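Local coordinates for protein phospholipase C-beta (PLC-beta) (Sepia officinalis, PDB 3QR0) that belongs to the phospholipase C-beta family and carries a calcium ion in a TIM-barrel domain built from its X and Y regions, at residues 331-336 / 624-629; 562-567 / 591-596. All coordinates share one frame; numbering follows the deposited sequence.

Contact 1: 331-336 / 624-629; sequences AYYINS and LKPEFM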
ATOM      1  N   ALA A 331       7.633   0.762  20.203  1.00 22.16           N
ATOM      2  CA  ALA A 331       6.976  -0.529  19.997  1.00 21.76           C
ATOM      3  C   ALA A 331       6.433  -0.768  18.581  1.00 21.01           C
ATOM      4  O   ALA A 331       5.883  -1.828  18.312  1.00 21.01           O
ATOM      5  CB  ALA A 331       5.846  -0.698  21.021  1.00 22.22           C
ATOM      6  N   TYR A 332       6.596   0.195  17.681  1.00 20.59           N
ATOM      7  CA  TYR A 332       5.945   0.140  16.375  1.00 20.21           C
ATOM      8  C   TYR A 332       6.923   0.171  15.217  1.00 19.91           C
ATOM      9  O   TYR A 332       7.986   0.779  15.303  1.00 20.27           O
ATOM     10  CB  TYR A 332       4.976   1.315  16.230  1.00 20.04           C
ATOM     11  CG  TYR A 332       3.903   1.305  17.277  1.00 20.16           C
ATOM     12  CD1 TYR A 332       2.675   0.699  17.042  1.00 20.20           C
ATOM     13  CD2 TYR A 332       4.125   1.877  18.520  1.00 21.03           C
ATOM     14  CE1 TYR A 332       1.685   0.675  18.024  1.00 19.80           C
ATOM     15  CE2 TYR A 332       3.149   1.855  19.503  1.00 21.54           C
ATOM     16  CZ  TYR A 332       1.937   1.252  19.252  1.00 20.82           C
ATOM     17  OH  TYR A 332       0.986   1.240  20.239  1.00 20.62           O
ATOM     18  N   TYR A 333       6.540  -0.475  14.124  1.00 19.58           N
ATOM     19  CA  TYR A 333       7.166  -0.221  12.840  1.00 19.27           C
ATOM     20  C   TYR A 333       6.417   0.970  12.250  1.00 19.28           C
ATOM     21  O   TYR A 333       5.188   0.975  12.229  1.00 19.24           O
ATOM     22  CB  TYR A 333       7.048  -1.429  11.918  1.00 19.16           C
ATOM     23  CG  TYR A 333       7.754  -2.668  12.410  1.00 19.84           C
ATOM     24  CD1 TYR A 333       9.101  -2.630  12.776  1.00 21.23           C
ATOM     25  CD2 TYR A 333       7.086  -3.884  12.484  1.00 20.40           C
ATOM     26  CE1 TYR A 333       9.756  -3.775  13.222  1.00 21.67           C
ATOM     27  CE2 TYR A 333       7.732  -5.035  12.926  1.00 21.27           C
ATOM     28  CZ  TYR A 333       9.065  -4.976  13.290  1.00 21.55           C
ATOM     29  OH  TYR A 333       9.701  -6.116  13.732  1.00 22.22           O
ATOM     30  N   ILE A 334       7.159   1.975  11.800  1.00 19.25           N
ATOM     31  CA  ILE A 334       6.595   3.250  11.358  1.00 19.40           C
ATOM     32  C   ILE A 334       7.024   3.502   9.906  1.00 19.63           C
ATOM     33  O   ILE A 334       8.216   3.534   9.598  1.00 19.91           O
ATOM     34  CB  ILE A 334       7.071   4.407  12.261  1.00 19.45           C
ATOM     35  CG1 ILE A 334       6.769   4.104  13.736  1.00 19.90           C
ATOM     36  CG2 ILE A 334       6.418   5.728  11.842  1.00 19.29           C
ATOM     37  CD1 ILE A 334       7.216   5.194  14.704  1.00 20.40           C
ATOM     38  N   ASN A 335       6.041   3.659   9.024  1.00 19.60           N
ATOM     39  CA  ASN A 335       6.268   3.797   7.585  1.00 19.62           C
ATOM     40  C   ASN A 335       7.109   5.049   7.291  1.00 19.86           C
ATOM     41  O   ASN A 335       6.712   6.165   7.660  1.00 19.68           O
ATOM     42  CB  ASN A 335       4.903   3.838   6.885  1.00 19.88           C
ATOM     43  CG  ASN A 335       4.985   3.703   5.378  1.00 20.14           C
ATOM     44  OD1 ASN A 335       6.059   3.575   4.792  1.00 21.44           O
ATOM     45  ND2 ASN A 335       3.825   3.741   4.739  1.00 21.43           N
ATOM     46  N   SER A 336       8.266   4.853   6.645  1.00 19.58           N
ATOM     47  CA  SER A 336       9.308   5.879   6.552  1.00 19.78           C
ATOM     48  C   SER A 336       9.924   6.066   5.160  1.00 19.81           C
ATOM     49  O   SER A 336      10.248   5.095   4.466  1.00 18.80           O
ATOM     50  CB  SER A 336      10.433   5.551   7.532  1.00 20.30           C
ATOM     51  OG  SER A 336       9.949   5.513   8.861  1.00 21.27           O
ATOM     52  N   LEU A 624       2.141  -2.537  15.024  1.00 21.18           N
ATOM     53  CA  LEU A 624       2.663  -2.948  16.321  1.00 21.97           C
ATOM     54  C   LEU A 624       3.642  -4.102  16.133  1.00 22.20           C
ATOM     55  O   LEU A 624       3.312  -5.087  15.470  1.00 22.71           O
ATOM     56  CB  LEU A 624       1.511  -3.375  17.241  1.00 22.37           C
ATOM     57  CG  LEU A 624       1.871  -3.710  18.690  1.00 23.04           C
ATOM     58  CD1 LEU A 624       2.449  -2.476  19.371  1.00 23.22           C
ATOM     59  CD2 LEU A 624       0.654  -4.236  19.453  1.00 23.83           C
ATOM     60  N   LYS A 625       4.837  -3.987  16.705  1.00 22.58           N
ATOM     61  CA  LYS A 625       5.811  -5.079  16.647  1.00 23.07           C
ATOM     62  C   LYS A 625       5.293  -6.327  17.391  1.00 23.66           C
ATOM     63  O   LYS A 625       4.503  -6.219  18.332  1.00 23.38           O
ATOM     64  CB  LYS A 625       7.169  -4.641  17.220  1.00 23.45           C
ATOM     65  CG  LYS A 625       7.883  -3.574  16.378  1.00 23.74           C
ATOM     66  CD  LYS A 625       9.364  -3.425  16.743  1.00 25.16           C
ATOM     67  CE  LYS A 625       9.587  -2.380  17.799  1.00 25.55           C
ATOM     68  NZ  LYS A 625      10.986  -2.354  18.311  1.00 24.19           N
ATOM     69  N   PRO A 626       5.723  -7.523  16.959  1.00 24.47           N
ATOM     70  CA  PRO A 626       5.309  -8.732  17.680  1.00 25.12           C
ATOM     71  C   PRO A 626       5.649  -8.673  19.178  1.00 26.08           C
ATOM     72  O   PRO A 626       6.662  -8.093  19.560  1.00 25.50           O
ATOM     73  CB  PRO A 626       6.098  -9.844  16.984  1.00 25.38           C
ATOM     74  CG  PRO A 626       6.345  -9.333  15.607  1.00 24.83           C
ATOM     75  CD  PRO A 626       6.493  -7.838  15.741  1.00 24.35           C
ATOM     76  N   GLU A 627       4.792  -9.252  20.010  1.00 27.16           N
ATOM     77  CA  GLU A 627       4.960  -9.186  21.465  1.00 28.62           C
ATOM     78  C   GLU A 627       6.350  -9.631  21.918  1.00 29.06           C
ATOM     79  O   GLU A 627       6.961  -8.983  22.778  1.00 28.87           O
ATOM     80  CB  GLU A 627       3.894 -10.030  22.174  1.00 29.33           C
ATOM     81  CG  GLU A 627       3.788  -9.754  23.666  1.00 31.67           C
ATOM     82  CD  GLU A 627       2.676 -10.545  24.335  1.00 35.15           C
ATOM     83  OE1 GLU A 627       2.555 -11.760  24.065  1.00 37.68           O
ATOM     84  OE2 GLU A 627       1.929  -9.952  25.139  1.00 38.39           O
ATOM     85  N   PHE A 628       6.869 -10.707  21.328  1.00 29.37           N
ATOM     86  CA  PHE A 628       8.177 -11.219  21.739  1.00 30.44           C
ATOM     87  C   PHE A 628       9.292 -10.187  21.518  1.00 30.97           C
ATOM     88  O   PHE A 628      10.288 -10.207  22.236  1.00 31.66           O
ATOM     89  CB  PHE A 628       8.506 -12.555  21.052  1.00 30.48           C
ATOM     90  CG  PHE A 628       9.050 -12.418  19.661  1.00 29.79           C
ATOM     91  CD1 PHE A 628      10.418 -12.460  19.431  1.00 30.69           C
ATOM     92  CD2 PHE A 628       8.196 -12.267  18.579  1.00 29.80           C
ATOM     93  CE1 PHE A 628      10.928 -12.340  18.138  1.00 30.53           C
ATOM     94  CE2 PHE A 628       8.695 -12.142  17.287  1.00 30.13           C
ATOM     95  CZ  PHE A 628      10.063 -12.181  17.067  1.00 30.04           C
ATOM     96  N   MET A 629       9.104  -9.289  20.547  1.00 31.17           N
ATOM     97  CA  MET A 629      10.062  -8.212  20.254  1.00 31.89           C
ATOM     98  C   MET A 629       9.952  -7.040  21.222  1.00 31.90           C
ATOM     99  O   MET A 629      10.821  -6.164  21.229  1.00 31.83           O
ATOM    100  CB  MET A 629       9.844  -7.653  18.838  1.00 31.69           C
ATOM    101  CG  MET A 629       9.959  -8.665  17.716  1.00 33.61           C
ATOM    102  SD  MET A 629      11.666  -9.026  17.290  1.00 37.90           S
ATOM    103  CE  MET A 629      12.141  -7.494  16.482  1.00 35.82           C
TER

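Contact 2: 562-567 / 591-596; sequences DYNKKQ and AGCQLV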
ATOM      1  N   ASP A 562      17.235  -5.370  21.767  1.00 24.49           N
ATOM      2  CA  ASP A 562      16.935  -4.842  23.101  1.00 25.03           C
ATOM      3  C   ASP A 562      16.913  -3.311  23.131  1.00 24.53           C
ATOM      4  O   ASP A 562      16.037  -2.714  23.749  1.00 23.98           O
ATOM      5  CB  ASP A 562      17.943  -5.356  24.132  1.00 25.91           C
ATOM      6  CG  ASP A 562      17.644  -6.777  24.611  1.00 26.54           C
ATOM      7  OD1 ASP A 562      18.420  -7.270  25.452  1.00 27.73           O
ATOM      8  OD2 ASP A 562      16.658  -7.401  24.163  1.00 26.83           O
ATOM      9  N   TYR A 563      17.878  -2.685  22.465  1.00 24.65           N
ATOM     10  CA  TYR A 563      17.910  -1.223  22.315  1.00 24.57           C
ATOM     11  C   TYR A 563      16.588  -0.685  21.750  1.00 23.73           C
ATOM     12  O   TYR A 563      16.040   0.309  22.246  1.00 23.31           O
ATOM     13  CB  TYR A 563      19.091  -0.811  21.419  1.00 24.73           C
ATOM     14  CG  TYR A 563      19.058   0.632  20.969  1.00 25.43           C
ATOM     15  CD1 TYR A 563      19.712   1.628  21.691  1.00 26.36           C
ATOM     16  CD2 TYR A 563      18.367   1.001  19.820  1.00 25.96           C
ATOM     17  CE1 TYR A 563      19.676   2.959  21.275  1.00 26.99           C
ATOM     18  CE2 TYR A 563      18.324   2.323  19.401  1.00 25.95           C
ATOM     19  CZ  TYR A 563      18.980   3.296  20.127  1.00 26.42           C
ATOM     20  OH  TYR A 563      18.922   4.601  19.696  1.00 27.20           O
ATOM     21  N   ASN A 564      16.071  -1.361  20.729  1.00 23.09           N
ATOM     22  CA  ASN A 564      14.841  -0.940  20.052  1.00 22.54           C
ATOM     23  C   ASN A 564      13.542  -1.209  20.829  1.00 22.68           C
ATOM     24  O   ASN A 564      12.453  -0.909  20.340  1.00 22.46           O
ATOM     25  CB  ASN A 564      14.763  -1.582  18.659  1.00 22.05           C
ATOM     26  CG  ASN A 564      15.692  -0.914  17.655  1.00 22.19           C
ATOM     27  OD1 ASN A 564      15.891   0.301  17.690  1.00 22.38           O
ATOM     28  ND2 ASN A 564      16.263  -1.705  16.754  1.00 22.82           N
ATOM     29  N   LYS A 565      13.643  -1.774  22.028  1.00 23.12           N
ATOM     30  CA  LYS A 565      12.471  -1.933  22.879  1.00 23.75           C
ATOM     31  C   LYS A 565      12.104  -0.629  23.584  1.00 24.00           C
ATOM     32  O   LYS A 565      10.941  -0.410  23.908  1.00 24.09           O
ATOM     33  CB  LYS A 565      12.682  -3.062  23.892  1.00 24.26           C
ATOM     34  CG  LYS A 565      12.804  -4.414  23.218  1.00 24.41           C
ATOM     35  CD  LYS A 565      13.062  -5.542  24.187  1.00 25.45           C
ATOM     36  CE  LYS A 565      13.220  -6.871  23.437  1.00 25.97           C
ATOM     37  NZ  LYS A 565      13.920  -7.874  24.268  1.00 26.09           N
ATOM     38  N   LYS A 566      13.097   0.229  23.800  1.00 24.45           N
ATOM     39  CA  LYS A 566      12.900   1.494  24.500  1.00 25.05           C
ATOM     40  C   LYS A 566      13.213   2.717  23.643  1.00 25.01           C
ATOM     41  O   LYS A 566      12.581   3.758  23.812  1.00 25.53           O
ATOM     42  CB  LYS A 566      13.752   1.515  25.766  1.00 25.78           C
ATOM     43  CG  LYS A 566      13.327   0.483  26.790  1.00 26.15           C
ATOM     44  CD  LYS A 566      14.221   0.519  28.026  1.00 27.05           C
ATOM     45  CE  LYS A 566      13.585  -0.226  29.188  1.00 26.91           C
ATOM     46  NZ  LYS A 566      14.404  -0.119  30.429  1.00 27.08           N
ATOM     47  N   GLN A 567      14.181   2.591  22.737  1.00 24.84           N
ATOM     48  CA  GLN A 567      14.625   3.707  21.906  1.00 24.61           C
ATOM     49  C   GLN A 567      14.381   3.430  20.431  1.00 23.73           C
ATOM     50  O   GLN A 567      14.127   2.299  20.029  1.00 23.14           O
ATOM     51  CB  GLN A 567      16.103   4.009  22.161  1.00 25.07           C
ATOM     52  CG  GLN A 567      16.354   4.560  23.562  1.00 26.51           C
ATOM     53  CD  GLN A 567      17.817   4.788  23.856  1.00 27.43           C
ATOM     54  OE1 GLN A 567      18.422   4.054  24.633  1.00 27.34           O
ATOM     55  NE2 GLN A 567      18.400   5.812  23.233  1.00 28.28           N
ATOM     56  N   ALA A 591      15.405  -6.660  13.448  1.00 22.67           N
ATOM     57  CA  ALA A 591      16.110  -6.199  14.650  1.00 23.07           C
ATOM     58  C   ALA A 591      15.271  -5.206  15.474  1.00 23.11           C
ATOM     59  O   ALA A 591      15.762  -4.629  16.450  1.00 23.44           O
ATOM     60  CB  ALA A 591      17.435  -5.564  14.264  1.00 23.38           C
ATOM     61  N   GLY A 592      14.012  -5.013  15.080  1.00 22.26           N
ATOM     62  CA  GLY A 592      13.096  -4.128  15.797  1.00 21.98           C
ATOM     63  C   GLY A 592      13.241  -2.649  15.477  1.00 21.69           C
ATOM     64  O   GLY A 592      12.676  -1.823  16.195  1.00 21.31           O
ATOM     65  N   CYS A 593      13.983  -2.313  14.411  1.00 21.36           N
ATOM     66  CA  CYS A 593      14.143  -0.914  13.977  1.00 21.74           C
ATOM     67  C   CYS A 593      12.803  -0.378  13.498  1.00 20.79           C
ATOM     68  O   CYS A 593      12.085  -1.064  12.781  1.00 20.72           O
ATOM     69  CB  CYS A 593      15.177  -0.771  12.848  1.00 21.52           C
ATOM     70  SG  CYS A 593      16.831  -1.346  13.277  1.00 25.07           S
ATOM     71  N   GLN A 594      12.486   0.849  13.891  1.00 20.52           N
ATOM     72  CA  GLN A 594      11.154   1.408  13.691  1.00 20.18           C
ATOM     73  C   GLN A 594      11.035   2.249  12.427  1.00 19.94           C
ATOM     74  O   GLN A 594      10.018   2.182  11.729  1.00 19.73           O
ATOM     75  CB  GLN A 594      10.742   2.257  14.892  1.00 20.23           C
ATOM     76  CG  GLN A 594      10.783   1.515  16.214  1.00 20.64           C
ATOM     77  CD  GLN A 594      12.150   1.571  16.876  1.00 20.21           C
ATOM     78  OE1 GLN A 594      13.139   1.976  16.261  1.00 19.10           O
ATOM     79  NE2 GLN A 594      12.206   1.175  18.132  1.00 18.91           N
ATOM     80  N   LEU A 595      12.064   3.043  12.143  1.00 19.90           N
ATOM     81  CA  LEU A 595      12.025   3.995  11.039  1.00 19.93           C
ATOM     82  C   LEU A 595      12.960   3.527   9.923  1.00 20.02           C
ATOM     83  O   LEU A 595      14.061   4.045   9.759  1.00 20.29           O
ATOM     84  CB  LEU A 595      12.403   5.397  11.530  1.00 20.30           C
ATOM     85  CG  LEU A 595      11.499   6.035  12.593  1.00 21.01           C
ATOM     86  CD1 LEU A 595      12.139   7.309  13.167  1.00 21.25           C
ATOM     87  CD2 LEU A 595      10.128   6.344  12.026  1.00 21.29           C
ATOM     88  N   VAL A 596      12.504   2.534   9.163  1.00 19.48           N
ATOM     89  CA  VAL A 596      13.303   1.939   8.106  1.00 19.66           C
ATOM     90  C   VAL A 596      13.010   2.677   6.790  1.00 19.36           C
ATOM     91  O   VAL A 596      12.101   2.309   6.042  1.00 19.02           O
ATOM     92  CB  VAL A 596      13.031   0.429   8.020  1.00 19.53           C
ATOM     93  CG1 VAL A 596      13.903  -0.224   6.958  1.00 19.99           C
ATOM     94  CG2 VAL A 596      13.289  -0.209   9.369  1.00 20.08           C
TER

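Contact 1: 331-336 / 624-629
Ala331 O accepts the backbone N-H of Lys625 at 2.9 Å, nearly straight at 164° and in the carbonyl plane. The same oxygen lies against the lysine's own chain, with Lys625 CB 3.3 Å away. This bond stands at one end of a short antiparallel pairing in the TIM barrel, where strand 332-334 of the X region meets strand 622-624 of the Y region. Next to it, Tyr332 and Leu624 form a non-hydrogen-bonded pair, CA to CA 4.5 Å, and beyond that Tyr333 and Leu623 resume the backbone bonding.

Tyr332 and Leu624 send their side chains to the same face of the little sheet. With CG turned anti to the backbone N (chi1 -174°), Leu624 lays CD1 over the face of the Tyr332 ring, 3.5 Å from Tyr332 CE1. That methyl also packs against Ala331 CB. Tyr332 OH is hydrogen-bonded to Asn324 O and Leu327 N.

Tyr333 meets Lys625 differently. The aliphatic chain runs across the ring at about a right angle, and Lys625 CG sits almost on the ring normal, 3.6 Å from the centroid, a clean CH-pi contact. Lys625 CD follows at 3.6 Å from Tyr333 CE1. At the far end of the ring, Tyr333 OH touches Met629 CE at 3.9 Å and is hydrogen-bonded to Trp589 O.

A bend at chi3 (-91°) turns the end of the lysine off the ring, and Lys625 NZ then bonds to Gly592 O and Asn564 O. Lys625 thus does two things: CG and CD lie against an aromatic face, while two carbonyl oxygens, with their negative dipole ends, probably favour a charged ammonium in this buried place.

Contact 2: 562-567 / 591-596
Asn564 reaches Ala591 O with ND2 at 3.0 Å, and Gln594 reaches back to Gln567 O with NE2 at 2.9 Å. These two side-chain amides fasten the turn after helix 557-563 to the turn before strand 595-596, within the Y-region half of the TIM barrel. The asparagine bond is straight (171°), and Ala591 O lies in the amide plane, although ND2 stands well above the plane of that carbonyl. The glutamine bond is more bent, at 142°. A turn at chi2 (87°) folds the Gln594 chain and brings NE2 to Gln567 O, which lies somewhat out of the amide plane; the two amide planes stand almost perpendicular. The packing is close as well: Asn564 CB lies 3.2 Å from Gly592 O.

Thr569, at the start of the neighbouring strand 569-572, bonds to both amides through their oxygens: its OG1 is hydrogen-bonded to Asn564 OD1, and its N to Gln594 OE1. Gln594 NE2 has a second acceptor in Ala330 O. Earlier in 591-596, Gly592 takes the positive-phi place of a Schellman motif ending helix 586-589, with Gly592 N bonded to Trp589 O and Cys593 N to Tyr588 O.

The two contacts lie side by side in the TIM barrel, their centres about 8 Å apart. Along the chain the order is 331-336, 562-567, 591-596, 624-629, so contact 2 is nested inside the long loop that contact 1 closes. Strand 332-334 of contact 1 has two neighbours: it pairs with 622-624, and Ile334 N meets Gln594 O of contact 2 at 2.9 Å, just before strand 595-596, which follows 569-572 in the parallel part of the barrel wall. The X-region strand is therefore joined to Y-region chain at two places, consistent with a barrel closed by both regions. Asn339, a calcium ligand, follows three residues after Ser336.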